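Local atomic coordinates of glycerol dehydratase (Clostridium butyricum, PDB entry 1R9D), a protein that probably dehydrates glycerol without the help of vitamin B12, as a lyase of the glycyl radical family related to pyruvate formate lyase. Residues 443-448 with 544-549; 505-510 with 628-633. All coordinates share one frame; numbering follows the deposited sequence.

How the contacts relate
From the N terminus, strand 442-443 and the loop behind it come first, then the C-terminal half of helix 484-516, then strand 543-551, and last the loop between helix 607-624 and strand 634-635. Contact 1 joins the first of these to the third, closing a loop of 95 intervening residues; contact 2 joins the second to the fourth across 117. The two closures therefore cross instead of nesting. Their centres lie about 10 Å apart, and Ser448 with Asp506 and Ser546 with Asn629 bridge them by probable hydrogen bonds. Together they tie a small mixed sheet, near the bound glycerol, to a long helix that faces the second subunit.

Contact 1. Residues 443-448 with 544-549; sequences EGWHDS and NFSGPQ
Gly547 O is the acceptor on which this contact turns: Ser448 N, at 3.0 Å, and the Gln549 side-chain nitrogen NE2 reach it from opposite faces of its carbonyl plane. NE2 has a second acceptor in Asp447 OD1, 3.0 Å away. That bond lies in the Gln549 amide plane but meets OD1 from above the carboxylate, the two planes being turned 60° apart. With CG of Asp447 anti to its own backbone N (chi1 -168°), the carboxylate extends to Gln549 while its other oxygen, OD2, binds the glycerol. Gln549 OE1 is in turn taken by Asn697, so the amide is held at both ends. Further back, Phe545 N gives a nearly straight bond to Glu443 O over 3.1 Å, the one parallel bridge residue pair being Glu443 and Asn544. Gly547 N donates to Trp445 O at 2.8 Å. Trp445 lays its CB against Phe545 O, 3.5 Å off. Ser448 OG packs over Gly547 C at 3.2 Å and is hydrogen-bonded to Asp506; His446 NE2 is hydrogen-bonded to Gln437 and His446 O to Tyr640 and Asn697. Strand 543-551 thus runs beside strand 442-443 and its following loop, with 449-452 and 634-635 as its further parallel partners, while helix 484-516 packs on Trp445, Ser546 and Pro548.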
loop_
_atom_site.group_PDB
_atom_site.type_symbol
_atom_site.label_atom_id
_atom_site.label_comp_id
_atom_site.label_asym_id
_atom_site.label_seq_id
_atom_site.Cartn_x
_atom_site.Cartn_y
_atom_site.Cartn_z
ATOM N N GLU A 443 10.808 17.362 -3.689
ATOM C CA GLU A 443 9.404 17.146 -3.335
ATOM C C GLU A 443 9.399 17.883 -1.991
ATOM O O GLU A 443 9.704 17.303 -0.949
ATOM C CB GLU A 443 9.058 15.666 -3.135
ATOM C CG GLU A 443 7.637 15.432 -2.569
ATOM C CD GLU A 443 6.510 15.870 -3.516
ATOM O OE1 GLU A 443 6.694 16.854 -4.262
ATOM O OE2 GLU A 443 5.429 15.239 -3.504
ATOM N N GLY A 444 9.071 19.170 -2.025
ATOM C CA GLY A 444 9.124 19.977 -0.813
ATOM C C GLY A 444 7.899 20.203 0.053
ATOM O O GLY A 444 8.048 20.694 1.173
ATOM N N TRP A 445 6.702 19.872 -0.430
ATOM C CA TRP A 445 5.497 20.083 0.379
ATOM C C TRP A 445 5.594 21.473 1.037
ATOM O O TRP A 445 5.346 21.634 2.232
ATOM C CB TRP A 445 5.401 18.978 1.448
ATOM C CG TRP A 445 4.553 17.804 1.022
ATOM C CD1 TRP A 445 4.597 17.147 -0.178
ATOM C CD2 TRP A 445 3.475 17.222 1.758
ATOM N NE1 TRP A 445 3.599 16.200 -0.238
ATOM C CE2 TRP A 445 2.894 16.227 0.937
ATOM C CE3 TRP A 445 2.936 17.449 3.032
ATOM C CZ2 TRP A 445 1.798 15.462 1.348
ATOM C CZ3 TRP A 445 1.841 16.685 3.444
ATOM C CH2 TRP A 445 1.286 15.705 2.601
ATOM N N HIS A 446 5.940 22.470 0.227
ATOM C CA HIS A 446 6.158 23.845 0.689
ATOM C C HIS A 446 5.022 24.646 1.352
ATOM O O HIS A 446 5.251 25.767 1.824
ATOM C CB HIS A 446 6.779 24.652 -0.450
ATOM C CG HIS A 446 8.107 24.121 -0.908
ATOM N ND1 HIS A 446 9.253 24.223 -0.145
ATOM C CD2 HIS A 446 8.468 23.477 -2.042
ATOM C CE1 HIS A 446 10.262 23.668 -0.793
ATOM N NE2 HIS A 446 9.813 23.207 -1.946
ATOM N N ASP A 447 3.804 24.117 1.369
ATOM C CA ASP A 447 2.721 24.808 2.071
ATOM C C ASP A 447 1.790 23.754 2.647
ATOM O O ASP A 447 0.608 23.660 2.298
ATOM C CB ASP A 447 1.950 25.773 1.169
ATOM C CG ASP A 447 1.039 26.697 1.970
ATOM O OD1 ASP A 447 1.126 26.667 3.220
ATOM O OD2 ASP A 447 0.250 27.458 1.368
ATOM N N SER A 448 2.350 22.958 3.550
ATOM C CA SER A 448 1.630 21.865 4.181
ATOM C C SER A 448 0.661 22.273 5.285
ATOM O O SER A 448 -0.157 21.463 5.715
ATOM C CB SER A 448 2.632 20.845 4.727
ATOM O OG SER A 448 3.381 21.384 5.806
ATOM N N ASN A 544 13.854 15.917 -0.036
ATOM C CA ASN A 544 12.496 15.821 0.509
ATOM C C ASN A 544 12.311 16.688 1.749
ATOM O O ASN A 544 13.141 16.671 2.661
ATOM C CB ASN A 544 12.166 14.375 0.867
ATOM C CG ASN A 544 11.884 13.524 -0.349
ATOM O OD1 ASN A 544 10.779 13.540 -0.887
ATOM N ND2 ASN A 544 12.890 12.784 -0.797
ATOM N N PHE A 545 11.208 17.430 1.786
ATOM C CA PHE A 545 10.902 18.299 2.921
ATOM C C PHE A 545 9.397 18.377 3.120
ATOM O O PHE A 545 8.627 17.812 2.345
ATOM C CB PHE A 545 11.401 19.733 2.682
ATOM C CG PHE A 545 12.871 19.841 2.395
ATOM C CD1 PHE A 545 13.321 20.072 1.102
ATOM C CD2 PHE A 545 13.809 19.700 3.417
ATOM C CE1 PHE A 545 14.684 20.161 0.821
ATOM C CE2 PHE A 545 15.175 19.786 3.146
ATOM C CZ PHE A 545 15.613 20.016 1.849
ATOM N N SER A 546 9.003 19.069 4.186
ATOM C CA SER A 546 7.602 19.346 4.511
ATOM C C SER A 546 7.662 20.749 5.122
ATOM O O SER A 546 8.514 21.013 5.971
ATOM C CB SER A 546 7.042 18.336 5.509
ATOM O OG SER A 546 6.781 17.094 4.872
ATOM N N GLY A 547 6.780 21.648 4.688
ATOM C CA GLY A 547 6.850 23.016 5.186
ATOM C C GLY A 547 5.592 23.714 5.675
ATOM O O GLY A 547 4.783 24.181 4.869
ATOM N N PRO A 548 5.403 23.797 7.001
ATOM C CA PRO A 548 4.253 24.440 7.648
ATOM C C PRO A 548 4.580 25.899 8.004
ATOM O O PRO A 548 5.701 26.208 8.416
ATOM C CB PRO A 548 4.028 23.559 8.865
ATOM C CG PRO A 548 5.448 23.245 9.282
ATOM C CD PRO A 548 6.159 22.977 7.971
ATOM N N GLN A 549 3.593 26.783 7.852
ATOM C CA GLN A 549 3.758 28.226 8.081
ATOM C C GLN A 549 3.270 28.805 9.398
ATOM O O GLN A 549 2.179 28.476 9.868
ATOM C CB GLN A 549 3.046 29.004 6.968
ATOM C CG GLN A 549 3.800 29.119 5.669
ATOM C CD GLN A 549 4.496 27.836 5.298
ATOM O OE1 GLN A 549 5.674 27.653 5.598
ATOM N NE2 GLN A 549 3.765 26.928 4.657
#

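Contact 2. Residues 505-510 with 628-633; sequences ADNCID and TNPRGG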
loop_
_atom_site.group_PDB
_atom_site.type_symbol
_atom_site.label_atom_id
_atom_site.label_comp_id
_atom_site.label_asym_id
_atom_site.label_seq_id
_atom_site.Cartn_x
_atom_site.Cartn_y
_atom_site.Cartn_z
ATOM N N ALA A 505 -0.498 15.291 11.631
ATOM C CA ALA A 505 -1.616 15.359 10.685
ATOM C C ALA A 505 -1.074 15.430 9.256
ATOM O O ALA A 505 -1.574 14.746 8.354
ATOM C CB ALA A 505 -2.487 16.585 10.981
ATOM N N ASP A 506 -0.055 16.260 9.052
ATOM C CA ASP A 506 0.573 16.395 7.741
ATOM C C ASP A 506 1.105 15.042 7.273
ATOM O O ASP A 506 0.924 14.660 6.113
ATOM C CB ASP A 506 1.735 17.388 7.804
ATOM C CG ASP A 506 1.323 18.796 7.426
ATOM O OD1 ASP A 506 2.063 19.737 7.776
ATOM O OD2 ASP A 506 0.275 18.963 6.761
ATOM N N ASN A 507 1.764 14.317 8.171
ATOM C CA ASN A 507 2.314 13.021 7.801
ATOM C C ASN A 507 1.242 12.008 7.399
ATOM O O ASN A 507 1.485 11.157 6.545
ATOM C CB ASN A 507 3.192 12.461 8.929
ATOM C CG ASN A 507 4.542 13.163 9.015
ATOM O OD1 ASN A 507 5.011 13.756 8.039
ATOM N ND2 ASN A 507 5.181 13.088 10.181
ATOM N N CYS A 508 0.059 12.102 8.004
ATOM C CA CYS A 508 -1.033 11.193 7.664
ATOM C C CYS A 508 -1.551 11.498 6.258
ATOM O O CYS A 508 -1.909 10.588 5.507
ATOM C CB CYS A 508 -2.172 11.313 8.683
ATOM S SG CYS A 508 -1.775 10.647 10.325
ATOM N N ILE A 509 -1.583 12.781 5.909
ATOM C CA ILE A 509 -2.028 13.219 4.593
ATOM C C ILE A 509 -0.979 12.800 3.561
ATOM O O ILE A 509 -1.311 12.447 2.427
ATOM C CB ILE A 509 -2.210 14.753 4.569
ATOM C CG1 ILE A 509 -3.341 15.139 5.523
ATOM C CG2 ILE A 509 -2.520 15.245 3.153
ATOM C CD1 ILE A 509 -3.421 16.638 5.778
ATOM N N ASP A 510 0.286 12.833 3.977
ATOM C CA ASP A 510 1.425 12.457 3.135
ATOM C C ASP A 510 1.273 10.975 2.761
ATOM O O ASP A 510 1.370 10.595 1.587
ATOM C CB ASP A 510 2.724 12.675 3.934
ATOM C CG ASP A 510 3.935 12.978 3.057
ATOM O OD1 ASP A 510 4.089 12.357 1.983
ATOM O OD2 ASP A 510 4.759 13.835 3.463
ATOM N N THR A 628 10.041 14.693 11.023
ATOM C CA THR A 628 10.433 14.134 9.733
ATOM C C THR A 628 9.175 13.579 9.055
ATOM O O THR A 628 8.179 13.287 9.722
ATOM C CB THR A 628 11.467 12.995 9.892
ATOM O OG1 THR A 628 10.895 11.936 10.664
ATOM C CG2 THR A 628 12.721 13.503 10.593
ATOM N N ASN A 629 9.215 13.435 7.734
ATOM C CA ASN A 629 8.054 12.931 7.010
ATOM C C ASN A 629 8.266 11.512 6.478
ATOM O O ASN A 629 9.374 10.978 6.541
ATOM C CB ASN A 629 7.689 13.886 5.859
ATOM C CG ASN A 629 8.805 14.053 4.849
ATOM O OD1 ASN A 629 9.408 13.075 4.397
ATOM N ND2 ASN A 629 9.073 15.299 4.466
ATOM N N PRO A 630 7.197 10.881 5.955
ATOM C CA PRO A 630 7.276 9.516 5.416
ATOM C C PRO A 630 8.242 9.350 4.245
ATOM O O PRO A 630 8.581 8.226 3.870
ATOM C CB PRO A 630 5.833 9.216 5.011
ATOM C CG PRO A 630 5.029 10.051 5.960
ATOM C CD PRO A 630 5.798 11.347 5.992
ATOM N N ARG A 631 8.671 10.461 3.659
ATOM C CA ARG A 631 9.594 10.413 2.532
ATOM C C ARG A 631 11.042 10.538 2.996
ATOM O O ARG A 631 11.950 10.713 2.186
ATOM C CB ARG A 631 9.259 11.523 1.531
ATOM C CG ARG A 631 7.956 11.281 0.766
ATOM C CD ARG A 631 7.482 12.535 0.038
ATOM N NE ARG A 631 6.842 13.490 0.942
ATOM C CZ ARG A 631 7.370 14.651 1.311
ATOM N NH1 ARG A 631 8.564 15.021 0.859
ATOM N NH2 ARG A 631 6.695 15.452 2.127
ATOM N N GLY A 632 11.244 10.448 4.308
ATOM C CA GLY A 632 12.579 10.540 4.873
ATOM C C GLY A 632 13.152 11.945 4.935
ATOM O O GLY A 632 14.349 12.124 5.182
ATOM N N GLY A 633 12.305 12.948 4.710
ATOM C CA GLY A 633 12.774 14.321 4.745
ATOM C C GLY A 633 12.455 15.037 6.046
ATOM O O GLY A 633 11.647 14.566 6.844
#
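Asn507 and Asp510, one helical turn apart, reach across from helix 484-516 to the loop 628-633 and illustrate how two polar side chains can fasten a helix to a turn. Asn507 comes first. Its amide nitrogen ND2 donates to Thr628 O over 3.0 Å, with the N-H well off a straight line (141°) and the acceptor tilted out of the amide plane. The other end of the amide, OD1, lies against carbon: Asn629 CA and Pro630 CD are both 3.3 Å from it. The Pro630 ring thus sits between the two helix side chains, its CD also 3.9 Å from Asp510 CB.

Three residues on, Asp510 swings its CG anti to the backbone N (chi1 -152°), which carries the carboxylate out to Arg631. The guanidinium grips it side-on with two nitrogens. Arg631 NE reaches Asp510 OD1 at 3.2 Å, almost straight and on the syn lone pair, and Arg631 NH2 meets Asp510 OD2 at 2.9 Å; the two groups are nearly coplanar. This salt bridge is buried, and Arg631 also donates to strand 543-551, from NH1 to Asn544 OD1 and from NH2 to Phe545 O, while Trp445 offers a cation-pi contact. The pairing probably keeps both groups charged.

The loop is stiffened from within. Asn629 OD1 takes Arg631 N at 2.8 Å and Gly633 N from opposite faces of its plane, and the side chain's CG lies over one face of the guanidinium. On the outer side, Pro196 of the second subunit packs on Asn507, Thr628 and Pro630. The loop arrangement is that of an Asx turn combined with a type I beta turn, Asn629 to Gly632, leading into strand 634-635.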